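Probable fumarate reductase Ifc3 (Shewanella frigidimarina, PDB 1QO8) catalyses the essentially unidirectional reduction of fumarate to succinate in vitro, using FAD and four covalently bound haems, and may take part in electron transport to ferric iron. Local coordinates at residues A[188-193]-A[233-238]; A[363-368]-A[491-496]; A[383-388]-A[409-414]; A[391-396]-A[475-480]. All blocks are in the same frame, centred on the assembly; numbering follows the deposited sequence.

Contact 1 of 4, residues A[188-193]-A[233-238]; sequences IEDAMK and GARVDR
D190, on a helix, stands opposite A234 in an irregular loop, their CA atoms 6.0 Å apart. The loop backbone meets the helix through G233 and R235. R235 N gives a hydrogen bond of 2.9 Å to D190 OD2, coming from above the carboxylate plane, while one water donates to both D190 O and G233 O. Glycine suits position 233 because a side chain at its positive phi would be jammed against the preceding carbonyl.

The aspartate is the hub, and its two oxygens are shared out, OD1 to R235 and OD2 to R238 and the R235 backbone N. R235 NE reaches D190 OD1 at 2.7 Å from the syn side, and R235 NH2 meets that same oxygen from the anti side at 2.8 Å. The arginine then reaches on to E189, NH2 standing 2.9 Å from E189 OE1 with a longer bond from NH1 beside it. Both acids lie at the edge of the guanidinium. A bend at chi3 (61°) turns the R235 head across the two carboxylates. From the other arm of the loop, R238 NH1 takes D190 OD2 in a straighter bond of 2.7 Å (164°), and R238 has a second acid in D182. A leucine in place of R235 would probably leave E189 without its mate here and D190 OD1 without two of its donors, though R238 would still hold OD2. W186 makes a cation-pi contact with R235. This is a salt-bridge network, two acids on successive helix residues and two arginines of one loop, and it fastens helix 184-194 to the connection between strands 227-229 and 239-241 in the FAD-binding domain.

Contact 2 of 4, residues A[363-368]-A[491-496]; sequences VGKDSR and AVKVAP
The flat groups where V363 and K365 face K493 and A495 are peptide units and one carboxylate. K365 N approaches the K493 carbonyl from above its plane, 45° out, at 2.9 Å from K493 O. The partners of the other two carbonyls are less tilted: A495 N lies 3.0 Å from V363 O, and V363 N lies 2.7 Å from A495 O. V363 O also receives a CA-H...O contact from V494 CA, at 3.2 Å. The D366 side chain crosses that of K493 obliquely, and a water links the two residues, donating to D366 OD2 and accepting from K493 N.

V363 and A495 form an antiparallel hydrogen-bonded pair with side chains on one face of the sheet; G364 and V494 follow as a non-hydrogen-bonded pair. Glycine suits position 364, because a CB in this conformation would clash with S367 O, and G364 CA makes a CA-H...O contact with K493 O, CA to O 3.4 Å. Lysine serves through its aliphatic part: K365 CB rests 3.8 Å from K493 CG, and K365 CG touches A495 CB at 4.0 Å. With its CG anti to the backbone N (chi1 -172°) and the rest extended, K493 runs past K365 CB, and its charge makes a cation-pi contact with F411.

V363 packs near H360, a residue thought to bind succinate. Main-chain chemistry thus dominates: three backbone hydrogen bonds, two in the V363-A495 pair and one from K365 N just past the strand, hold the segments, while the opposite charges of D366 and K493, which do not touch, probably add only a mild attraction.

Contact 3 of 4, residues A[383-388]-A[409-414]; sequences VNKDGN and GQFAWI
V383 and W413 exchange two backbone hydrogen bonds, the mark of an antiparallel hydrogen-bonded pair. The one from W413 N to V383 O is nearly straight, 2.7 Å and 176° at the hydrogen, and V383 N donates in return to W413 O, 3.0 Å. Further along, two waters take over the bridging: one accepts from K385 N and donates to F411 O, the other donates to K385 O and accepts from W413 NE1, which satisfies the indole.

A type I turn from N384 to G387 reverses the first segment. N384 OD1 accepts from N388 N at 3.0 Å, the asparagine amide thereby pinning the turn from within, and G387 supplies the positive phi that a side chain would make strained. N384 N to N388 O closes the turn in the manner of a G1 beta bulge.

Packing follows outward. CG of W413 is anti to its carbonyl carbon (chi1 -70°), which brings the indole edge, at CD1, 3.6 Å from N384 O. On the sheet face that V383 and W413 share, V383 CG1 meets W413 CB at 4.0 Å. K385 lays its CB 3.6 Å from F411 CZ, obliquely to the ring. Y437 meets the W413 ring edge-to-face.

Direct backbone hydrogen bonds hold the V383-W413 end, and waters complete the hydrogen bonding toward the turn. K385 is split in its roles: CB touches F411, while NZ pairs with D386 in the same turn.

Contact 4 of 4, residues A[391-396]-A[475-480]; sequences ISELTT and FGRADM
E393 and R477 make the buried, close-packed part of the contact, whereas L394 and D479 meet at an exposed margin. CG anti to the backbone N (chi1 -177°) and an extended chain to NE carry the R477 guanidinium past S392 OG to E393. There the bond from NH1 to E393 OE1 is weak, 3.3 Å and bent, part of a salt bridge; E393 has a stronger partner in R389, and R477 NH1 also bonds to A380 O. R477 NE bonds to D479 O at 2.8 Å, within its own loop.

The other loop is shaped by a type I turn from S392 to T395, opened by an ST turn: S392 OG accepts from L394 N at 3.1 Å, a role that a serine hydroxyl fits. T396 then stands at the N-cap of helix 397-405. Before the turn, the F475 ring stacks locally on the backbone, with I391 N 3.5 Å above its plane and over its centre. S392 N stands 3.5 Å from F475 CB, and a water accepts from S392 N and donates to F475 O.

A methionine in place of R477 would probably leave D479 O and A380 O without this donor and E393 with one positive neighbour fewer. Toward solvent the contact thins to L394, crossing the arginine at about a right angle, with CD2 3.8 Å from R477 NH2 and CD1 3.8 Å from D479 O.

Going from the N terminus, contact 1 comes first and is complete in itself: it closes a 39-residue excursion, a little over half of it helix, between helix 184-194 and the loop before strand 239-241. Contact 2 then opens at strand 357-364 and closes only at strand 489-505, so contacts 3 and 4 both fall within its span. These two cross, since segment 391-396 follows 383-388 but precedes 409-414, and contact 4 closes later, at 475-480. Contacts 2 and 3 share a sheet: V494 N lies 2.8 Å from A412 O, a probable hydrogen bond between strands 489-505 and 412-417. Contact 4 sits about 16 Å from contact 3, centre to centre, joining the loops before helix 397-405 and after helix 453-469.

Contact 1 of 4, residues A[188-193]-A[233-238]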
loop_
_atom_site.group_PDB
_atom_site.type_symbol
_atom_site.label_atom_id
_atom_site.label_comp_id
_atom_site.label_asym_id
_atom_site.label_seq_id
_atom_site.Cartn_x
_atom_site.Cartn_y
_atom_site.Cartn_z
ATOM N N ILE A 188 -26.037 8.356 3.309
ATOM C CA ILE A 188 -25.308 7.428 2.447
ATOM C C ILE A 188 -24.696 8.079 1.252
ATOM O O ILE A 188 -23.454 8.042 1.149
ATOM C CB ILE A 188 -26.164 6.206 2.088
ATOM C CG1 ILE A 188 -26.407 5.415 3.381
ATOM C CG2 ILE A 188 -25.553 5.275 1.046
ATOM C CD1 ILE A 188 -27.596 4.465 3.217
ATOM N N GLU A 189 -25.464 8.822 0.445
ATOM C CA GLU A 189 -24.927 9.523 -0.703
ATOM C C GLU A 189 -23.868 10.559 -0.355
ATOM O O GLU A 189 -22.886 10.814 -1.074
ATOM C CB GLU A 189 -26.089 10.281 -1.372
ATOM C CG GLU A 189 -27.202 9.471 -1.977
ATOM C CD GLU A 189 -28.353 10.312 -2.515
ATOM O OE1 GLU A 189 -28.281 11.557 -2.712
ATOM O OE2 GLU A 189 -29.397 9.667 -2.772
ATOM N N ASP A 190 -24.134 11.345 0.725
ATOM C CA ASP A 190 -23.167 12.348 1.140
ATOM C C ASP A 190 -21.816 11.715 1.431
ATOM O O ASP A 190 -20.745 12.248 1.104
ATOM C CB ASP A 190 -23.680 13.068 2.418
ATOM C CG ASP A 190 -24.806 14.084 2.219
ATOM O OD1 ASP A 190 -25.328 14.295 1.112
ATOM O OD2 ASP A 190 -25.263 14.726 3.205
ATOM N N ALA A 191 -21.830 10.596 2.172
ATOM C CA ALA A 191 -20.580 9.891 2.458
ATOM C C ALA A 191 -19.919 9.399 1.164
ATOM O O ALA A 191 -18.688 9.450 0.964
ATOM C CB ALA A 191 -20.851 8.708 3.425
ATOM N N MET A 192 -20.742 8.813 0.282
ATOM C CA MET A 192 -20.169 8.168 -0.919
ATOM C C MET A 192 -19.454 9.187 -1.777
ATOM O O MET A 192 -18.378 9.044 -2.338
ATOM C CB MET A 192 -21.262 7.402 -1.679
ATOM C CG MET A 192 -21.740 6.176 -0.892
ATOM S SD MET A 192 -20.486 4.898 -0.687
ATOM C CE MET A 192 -20.066 4.562 -2.414
ATOM N N LYS A 193 -20.106 10.350 -1.876
ATOM C CA LYS A 193 -19.615 11.500 -2.612
ATOM C C LYS A 193 -18.382 12.068 -1.913
ATOM O O LYS A 193 -17.386 12.440 -2.570
ATOM C CB LYS A 193 -20.747 12.534 -2.683
ATOM C CG LYS A 193 -20.243 13.842 -3.263
ATOM C CD LYS A 193 -21.293 14.939 -3.358
ATOM C CE LYS A 193 -20.639 16.137 -4.040
ATOM N NZ LYS A 193 -21.465 17.370 -3.961
ATOM N N GLY A 233 -19.657 18.754 3.670
ATOM C CA GLY A 233 -20.044 17.612 2.867
ATOM C C GLY A 233 -21.420 17.111 3.231
ATOM O O GLY A 233 -21.931 16.180 2.608
ATOM N N ALA A 234 -22.002 17.669 4.298
ATOM C CA ALA A 234 -23.331 17.162 4.682
ATOM C C ALA A 234 -24.362 18.157 4.103
ATOM O O ALA A 234 -24.110 19.379 4.104
ATOM C CB ALA A 234 -23.476 17.083 6.157
ATOM N N ARG A 235 -25.482 17.593 3.669
ATOM C CA ARG A 235 -26.420 18.476 2.972
ATOM C C ARG A 235 -27.428 19.043 3.962
ATOM O O ARG A 235 -28.067 20.032 3.659
ATOM C CB ARG A 235 -27.072 17.686 1.826
ATOM C CG ARG A 235 -28.182 16.799 2.268
ATOM C CD ARG A 235 -28.809 15.986 1.127
ATOM N NE ARG A 235 -27.779 15.128 0.527
ATOM C CZ ARG A 235 -28.010 14.232 -0.435
ATOM N NH1 ARG A 235 -29.259 14.096 -0.880
ATOM N NH2 ARG A 235 -27.055 13.474 -0.967
ATOM N N VAL A 236 -27.642 18.439 5.111
ATOM C CA VAL A 236 -28.377 18.970 6.247
ATOM C C VAL A 236 -27.568 18.754 7.541
ATOM O O VAL A 236 -26.467 18.145 7.547
ATOM C CB VAL A 236 -29.755 18.325 6.427
ATOM C CG1 VAL A 236 -30.574 19.198 7.395
ATOM C CG2 VAL A 236 -30.677 18.248 5.210
ATOM N N ASP A 237 -28.059 19.294 8.650
ATOM C CA ASP A 237 -27.352 19.328 9.918
ATOM C C ASP A 237 -27.449 17.938 10.548
ATOM O O ASP A 237 -28.579 17.496 10.657
ATOM C CB ASP A 237 -28.040 20.311 10.873
ATOM C CG ASP A 237 -27.926 21.744 10.424
ATOM O OD1 ASP A 237 -27.756 22.019 9.212
ATOM O OD2 ASP A 237 -28.033 22.571 11.359
ATOM N N ARG A 238 -26.347 17.273 10.793
ATOM C CA ARG A 238 -26.393 15.871 11.269
ATOM C C ARG A 238 -25.369 15.578 12.343
ATOM O O ARG A 238 -25.172 14.499 12.871
ATOM C CB ARG A 238 -25.832 15.109 10.036
ATOM C CG ARG A 238 -26.637 13.907 9.652
ATOM C CD ARG A 238 -25.989 13.266 8.422
ATOM N NE ARG A 238 -26.996 13.297 7.367
ATOM C CZ ARG A 238 -26.629 13.735 6.155
ATOM N NH1 ARG A 238 -25.401 14.129 5.835
ATOM N NH2 ARG A 238 -27.593 13.800 5.256
HETATM O O HOH W 1 -20.500 15.011 0.364
#

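Contact 2 of 4, residues A[363-368]-A[491-496]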
loop_
_atom_site.group_PDB
_atom_site.type_symbol
_atom_site.label_atom_id
_atom_site.label_comp_id
_atom_site.label_asym_id
_atom_site.label_seq_id
_atom_site.Cartn_x
_atom_site.Cartn_y
_atom_site.Cartn_z
ATOM N N VAL A 363 -1.992 22.980 10.451
ATOM C CA VAL A 363 -1.911 22.482 11.853
ATOM C C VAL A 363 -0.813 23.237 12.565
ATOM O O VAL A 363 0.236 23.477 11.928
ATOM C CB VAL A 363 -1.508 20.954 11.824
ATOM C CG1 VAL A 363 -1.377 20.345 13.174
ATOM C CG2 VAL A 363 -2.652 20.202 11.104
ATOM N N GLY A 364 -0.966 23.550 13.868
ATOM C CA GLY A 364 0.153 24.271 14.488
ATOM C C GLY A 364 1.446 23.518 14.438
ATOM O O GLY A 364 1.434 22.299 14.600
ATOM N N LYS A 365 2.604 24.120 14.278
ATOM C CA LYS A 365 3.837 23.392 14.114
ATOM C C LYS A 365 4.447 23.101 15.496
ATOM O O LYS A 365 5.046 22.043 15.755
ATOM C CB LYS A 365 4.778 24.065 13.119
ATOM C CG LYS A 365 5.523 23.038 12.251
ATOM C CD LYS A 365 6.956 23.411 11.902
ATOM C CE LYS A 365 7.780 22.178 11.536
ATOM N NZ LYS A 365 7.155 21.330 10.466
ATOM N N ASP A 366 4.176 23.975 16.460
ATOM C CA ASP A 366 4.550 23.844 17.850
ATOM C C ASP A 366 3.465 23.189 18.698
ATOM O O ASP A 366 3.769 22.177 19.332
ATOM C CB ASP A 366 4.873 25.216 18.476
ATOM C CG ASP A 366 4.279 26.386 17.693
ATOM O OD1 ASP A 366 3.273 26.172 16.897
ATOM O OD2 ASP A 366 4.898 27.491 17.890
ATOM N N SER A 367 2.325 23.818 18.833
ATOM C CA SER A 367 1.137 23.225 19.443
ATOM C C SER A 367 0.316 22.565 18.345
ATOM O O SER A 367 -0.308 23.191 17.449
ATOM C CB SER A 367 0.483 24.251 20.304
ATOM O OG SER A 367 -0.695 24.039 21.032
ATOM N N ARG A 368 0.242 21.225 18.343
ATOM C CA ARG A 368 -0.224 20.495 17.158
ATOM C C ARG A 368 -1.707 20.443 17.077
ATOM O O ARG A 368 -2.413 19.428 17.059
ATOM C CB ARG A 368 0.457 19.124 16.997
ATOM C CG ARG A 368 1.974 19.231 16.824
ATOM C CD ARG A 368 2.680 17.847 16.637
ATOM N NE ARG A 368 2.386 16.914 17.720
ATOM C CZ ARG A 368 1.467 15.974 17.802
ATOM N NH1 ARG A 368 0.550 15.599 16.864
ATOM N NH2 ARG A 368 1.458 15.260 18.966
ATOM N N ALA A 491 1.362 36.209 15.297
ATOM C CA ALA A 491 1.571 35.120 14.330
ATOM C C ALA A 491 1.445 33.719 14.968
ATOM O O ALA A 491 1.872 33.524 16.117
ATOM C CB ALA A 491 2.969 35.216 13.754
ATOM N N VAL A 492 0.978 32.758 14.156
ATOM C CA VAL A 492 0.959 31.388 14.581
ATOM C C VAL A 492 1.748 30.524 13.543
ATOM O O VAL A 492 1.501 30.715 12.339
ATOM C CB VAL A 492 -0.304 30.556 14.453
ATOM C CG1 VAL A 492 -0.392 29.531 15.588
ATOM C CG2 VAL A 492 -1.536 31.287 14.046
ATOM N N LYS A 493 2.580 29.616 14.047
ATOM C CA LYS A 493 3.361 28.809 13.098
ATOM C C LYS A 493 2.624 27.567 12.647
ATOM O O LYS A 493 2.051 26.882 13.495
ATOM C CB LYS A 493 4.703 28.469 13.749
ATOM C CG LYS A 493 5.710 27.780 12.812
ATOM C CD LYS A 493 6.968 27.652 13.720
ATOM C CE LYS A 493 8.245 27.342 13.043
ATOM N NZ LYS A 493 9.343 27.226 14.120
ATOM N N VAL A 494 2.410 27.356 11.325
ATOM C CA VAL A 494 1.603 26.203 10.869
ATOM C C VAL A 494 2.227 25.413 9.757
ATOM O O VAL A 494 3.191 25.828 9.141
ATOM C CB VAL A 494 0.225 26.661 10.375
ATOM C CG1 VAL A 494 -0.441 27.511 11.462
ATOM C CG2 VAL A 494 0.381 27.523 9.085
ATOM N N ALA A 495 1.746 24.220 9.475
ATOM C CA ALA A 495 2.160 23.330 8.429
ATOM C C ALA A 495 1.051 22.325 8.235
ATOM O O ALA A 495 0.207 22.064 9.094
ATOM C CB ALA A 495 3.512 22.715 8.807
ATOM N N PRO A 496 0.855 21.870 6.988
ATOM C CA PRO A 496 -0.148 20.841 6.793
ATOM C C PRO A 496 0.198 19.637 7.696
ATOM O O PRO A 496 1.342 19.364 7.961
ATOM C CB PRO A 496 -0.034 20.467 5.318
ATOM C CG PRO A 496 0.976 21.357 4.735
ATOM C CD PRO A 496 1.764 22.063 5.869
HETATM O O HOH W 2 2.883 29.233 16.861
#

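Contact 3 of 4, residues A[383-388]-A[409-414]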
loop_
_atom_site.group_PDB
_atom_site.type_symbol
_atom_site.label_atom_id
_atom_site.label_comp_id
_atom_site.label_asym_id
_atom_site.label_seq_id
_atom_site.Cartn_x
_atom_site.Cartn_y
_atom_site.Cartn_z
ATOM N N VAL A 383 2.297 34.024 5.402
ATOM C CA VAL A 383 3.637 34.441 5.032
ATOM C C VAL A 383 4.637 33.285 5.286
ATOM O O VAL A 383 4.398 32.413 6.155
ATOM C CB VAL A 383 3.772 35.679 5.908
ATOM C CG1 VAL A 383 4.809 35.731 6.969
ATOM C CG2 VAL A 383 3.581 36.979 5.131
ATOM N N ASN A 384 5.688 33.238 4.490
ATOM C CA ASN A 384 6.648 32.121 4.666
ATOM C C ASN A 384 7.641 32.487 5.754
ATOM O O ASN A 384 7.448 33.543 6.404
ATOM C CB ASN A 384 7.291 31.771 3.339
ATOM C CG ASN A 384 8.204 32.855 2.811
ATOM O OD1 ASN A 384 8.560 33.869 3.462
ATOM N ND2 ASN A 384 8.567 32.547 1.568
ATOM N N LYS A 385 8.643 31.654 6.018
ATOM C CA LYS A 385 9.628 31.963 7.071
ATOM C C LYS A 385 10.363 33.282 6.942
ATOM O O LYS A 385 10.909 33.839 7.919
ATOM C CB LYS A 385 10.661 30.796 7.035
ATOM C CG LYS A 385 12.114 31.156 7.187
ATOM C CD LYS A 385 13.103 30.013 7.014
ATOM C CE LYS A 385 14.529 30.565 7.146
ATOM N NZ LYS A 385 14.903 31.235 5.831
ATOM N N ASP A 386 10.559 33.823 5.764
ATOM C CA ASP A 386 11.101 35.128 5.489
ATOM C C ASP A 386 10.117 36.288 5.716
ATOM O O ASP A 386 10.575 37.435 5.921
ATOM C CB ASP A 386 11.598 35.246 4.033
ATOM C CG ASP A 386 12.749 34.259 3.791
ATOM O OD1 ASP A 386 13.525 33.963 4.715
ATOM O OD2 ASP A 386 12.835 33.758 2.637
ATOM N N GLY A 387 8.847 35.970 5.652
ATOM C CA GLY A 387 7.837 37.017 5.742
ATOM C C GLY A 387 7.203 37.407 4.418
ATOM O O GLY A 387 6.559 38.450 4.423
ATOM N N ASN A 388 7.214 36.572 3.385
ATOM C CA ASN A 388 6.602 36.816 2.113
ATOM C C ASN A 388 5.353 35.976 1.899
ATOM O O ASN A 388 5.344 34.785 2.222
ATOM C CB ASN A 388 7.600 36.469 0.943
ATOM C CG ASN A 388 8.825 37.362 1.076
ATOM O OD1 ASN A 388 8.653 38.583 1.234
ATOM N ND2 ASN A 388 10.070 36.943 1.148
ATOM N N GLY A 409 11.696 25.408 4.819
ATOM C CA GLY A 409 11.331 24.852 6.116
ATOM C C GLY A 409 9.996 24.155 6.040
ATOM O O GLY A 409 9.587 23.509 6.996
ATOM N N GLN A 410 9.261 24.199 4.928
ATOM C CA GLN A 410 7.950 23.535 4.915
ATOM C C GLN A 410 6.926 23.953 5.943
ATOM O O GLN A 410 6.069 23.147 6.347
ATOM C CB GLN A 410 8.179 22.052 5.272
ATOM C CG GLN A 410 7.709 21.217 4.133
ATOM C CD GLN A 410 8.931 20.866 3.281
ATOM O OE1 GLN A 410 10.024 21.342 3.608
ATOM N NE2 GLN A 410 8.567 20.032 2.317
ATOM N N PHE A 411 6.932 25.222 6.337
ATOM C CA PHE A 411 5.868 25.737 7.200
ATOM C C PHE A 411 5.515 27.176 6.789
ATOM O O PHE A 411 6.218 27.761 5.985
ATOM C CB PHE A 411 6.316 25.694 8.659
ATOM C CG PHE A 411 7.352 26.723 8.995
ATOM C CD1 PHE A 411 8.683 26.446 8.788
ATOM C CD2 PHE A 411 7.008 27.962 9.509
ATOM C CE1 PHE A 411 9.701 27.337 9.116
ATOM C CE2 PHE A 411 7.989 28.907 9.764
ATOM C CZ PHE A 411 9.343 28.608 9.593
ATOM N N ALA A 412 4.490 27.721 7.431
ATOM C CA ALA A 412 4.203 29.161 7.111
ATOM C C ALA A 412 3.814 29.791 8.424
ATOM O O ALA A 412 3.700 29.111 9.489
ATOM C CB ALA A 412 3.109 29.184 6.035
ATOM N N TRP A 413 3.618 31.080 8.410
ATOM C CA TRP A 413 3.048 31.823 9.534
ATOM C C TRP A 413 1.671 32.388 9.208
ATOM O O TRP A 413 1.464 33.057 8.171
ATOM C CB TRP A 413 4.026 32.968 9.787
ATOM C CG TRP A 413 5.360 32.618 10.358
ATOM C CD1 TRP A 413 6.559 32.667 9.734
ATOM C CD2 TRP A 413 5.637 32.272 11.735
ATOM N NE1 TRP A 413 7.543 32.304 10.615
ATOM C CE2 TRP A 413 7.014 32.092 11.845
ATOM C CE3 TRP A 413 4.861 32.164 12.864
ATOM C CZ2 TRP A 413 7.655 31.737 13.051
ATOM C CZ3 TRP A 413 5.447 31.818 14.079
ATOM C CH2 TRP A 413 6.852 31.591 14.145
ATOM N N ILE A 414 0.694 32.267 10.101
ATOM C CA ILE A 414 -0.543 33.003 9.855
ATOM C C ILE A 414 -0.573 34.252 10.751
ATOM O O ILE A 414 -0.295 34.061 11.943
ATOM C CB ILE A 414 -1.771 32.126 9.989
ATOM C CG1 ILE A 414 -1.792 31.188 8.764
ATOM C CG2 ILE A 414 -3.043 32.940 10.114
ATOM C CD1 ILE A 414 -2.801 30.078 8.844
HETATM O O HOH W 3 8.400 29.020 5.088
HETATM O O HOH W 4 10.458 32.527 10.390
#

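Contact 4 of 4, residues A[391-396]-A[475-480]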
loop_
_atom_site.group_PDB
_atom_site.type_symbol
_atom_site.label_atom_id
_atom_site.label_comp_id
_atom_site.label_asym_id
_atom_site.label_seq_id
_atom_site.Cartn_x
_atom_site.Cartn_y
_atom_site.Cartn_z
ATOM N N ILE A 391 0.882 32.796 -1.838
ATOM C CA ILE A 391 -0.335 32.214 -2.403
ATOM C C ILE A 391 -1.507 32.984 -1.773
ATOM O O ILE A 391 -1.310 33.655 -0.758
ATOM C CB ILE A 391 -0.492 30.701 -2.235
ATOM C CG1 ILE A 391 -1.634 30.276 -3.167
ATOM C CG2 ILE A 391 -0.740 30.187 -0.818
ATOM C CD1 ILE A 391 -1.631 28.797 -3.566
ATOM N N SER A 392 -2.629 33.018 -2.479
ATOM C CA SER A 392 -3.800 33.578 -1.840
ATOM C C SER A 392 -4.219 32.770 -0.591
ATOM O O SER A 392 -4.366 31.554 -0.725
ATOM C CB SER A 392 -4.964 33.566 -2.801
ATOM O OG SER A 392 -6.203 33.924 -2.170
ATOM N N GLU A 393 -4.624 33.498 0.445
ATOM C CA GLU A 393 -5.003 32.791 1.700
ATOM C C GLU A 393 -6.356 32.164 1.541
ATOM O O GLU A 393 -6.783 31.335 2.350
ATOM C CB GLU A 393 -4.936 33.763 2.823
ATOM C CG GLU A 393 -3.523 34.225 3.173
ATOM C CD GLU A 393 -3.062 35.418 2.318
ATOM O OE1 GLU A 393 -3.801 35.780 1.365
ATOM O OE2 GLU A 393 -1.992 35.965 2.653
ATOM N N LEU A 394 -7.142 32.612 0.530
ATOM C CA LEU A 394 -8.390 31.909 0.231
ATOM C C LEU A 394 -8.284 30.844 -0.856
ATOM O O LEU A 394 -9.383 30.444 -1.265
ATOM C CB LEU A 394 -9.464 32.957 -0.176
ATOM C CG LEU A 394 -9.556 34.173 0.733
ATOM C CD1 LEU A 394 -10.656 35.145 0.258
ATOM C CD2 LEU A 394 -9.775 33.831 2.230
ATOM N N THR A 395 -7.141 30.261 -1.253
ATOM C CA THR A 395 -7.177 29.122 -2.116
ATOM C C THR A 395 -7.877 27.901 -1.473
ATOM O O THR A 395 -8.261 27.923 -0.311
ATOM C CB THR A 395 -5.814 28.488 -2.426
ATOM O OG1 THR A 395 -4.753 28.985 -1.604
ATOM C CG2 THR A 395 -5.520 28.305 -3.850
ATOM N N THR A 396 -7.920 26.808 -2.238
ATOM C CA THR A 396 -8.481 25.562 -1.734
ATOM C C THR A 396 -7.472 24.972 -0.749
ATOM O O THR A 396 -6.272 25.264 -0.824
ATOM C CB THR A 396 -8.653 24.510 -2.870
ATOM O OG1 THR A 396 -7.287 24.391 -3.361
ATOM C CG2 THR A 396 -9.468 25.013 -4.070
ATOM N N PHE A 475 -1.381 38.025 -5.571
ATOM C CA PHE A 475 -1.942 36.704 -5.587
ATOM C C PHE A 475 -3.420 36.600 -5.856
ATOM O O PHE A 475 -3.905 35.438 -5.880
ATOM C CB PHE A 475 -1.624 35.880 -4.270
ATOM C CG PHE A 475 -0.135 35.686 -4.135
ATOM C CD1 PHE A 475 0.504 34.752 -4.950
ATOM C CD2 PHE A 475 0.622 36.483 -3.336
ATOM C CE1 PHE A 475 1.885 34.579 -4.894
ATOM C CE2 PHE A 475 1.988 36.321 -3.244
ATOM C CZ PHE A 475 2.652 35.393 -4.072
ATOM N N GLY A 476 -4.160 37.696 -6.093
ATOM C CA GLY A 476 -5.548 37.454 -6.525
ATOM C C GLY A 476 -6.491 37.238 -5.362
ATOM O O GLY A 476 -7.632 36.826 -5.628
ATOM N N ARG A 477 -6.078 37.393 -4.073
ATOM C CA ARG A 477 -7.149 37.118 -3.053
ATOM C C ARG A 477 -8.355 37.999 -3.365
ATOM O O ARG A 477 -8.094 39.208 -3.389
ATOM C CB ARG A 477 -6.523 37.582 -1.731
ATOM C CG ARG A 477 -7.467 37.298 -0.546
ATOM C CD ARG A 477 -6.656 37.734 0.725
ATOM N NE ARG A 477 -7.617 37.471 1.818
ATOM C CZ ARG A 477 -7.313 37.137 3.074
ATOM N NH1 ARG A 477 -6.021 37.078 3.464
ATOM N NH2 ARG A 477 -8.348 36.905 3.891
ATOM N N ALA A 478 -9.577 37.583 -3.512
ATOM C CA ALA A 478 -10.722 38.393 -3.856
ATOM C C ALA A 478 -11.304 39.250 -2.725
ATOM O O ALA A 478 -12.041 40.246 -2.943
ATOM C CB ALA A 478 -11.861 37.441 -4.325
ATOM N N ASP A 479 -11.042 38.819 -1.481
ATOM C CA ASP A 479 -11.723 39.474 -0.350
ATOM C C ASP A 479 -10.682 39.689 0.720
ATOM O O ASP A 479 -10.086 38.744 1.310
ATOM C CB ASP A 479 -12.965 38.676 0.073
ATOM C CG ASP A 479 -13.324 39.084 1.520
ATOM O OD1 ASP A 479 -13.348 40.296 1.885
ATOM O OD2 ASP A 479 -13.594 38.177 2.347
ATOM N N MET A 480 -10.379 40.973 0.985
ATOM C CA MET A 480 -9.423 41.436 1.949
ATOM C C MET A 480 -10.009 42.337 3.040
ATOM O O MET A 480 -10.037 43.557 3.031
ATOM C CB MET A 480 -8.187 42.027 1.278
ATOM C CG MET A 480 -7.698 41.110 0.080
ATOM S SD MET A 480 -6.368 42.045 -0.682
ATOM C CE MET A 480 -7.402 42.575 -2.103
HETATM O O HOH W 5 -3.115 32.424 -5.356
#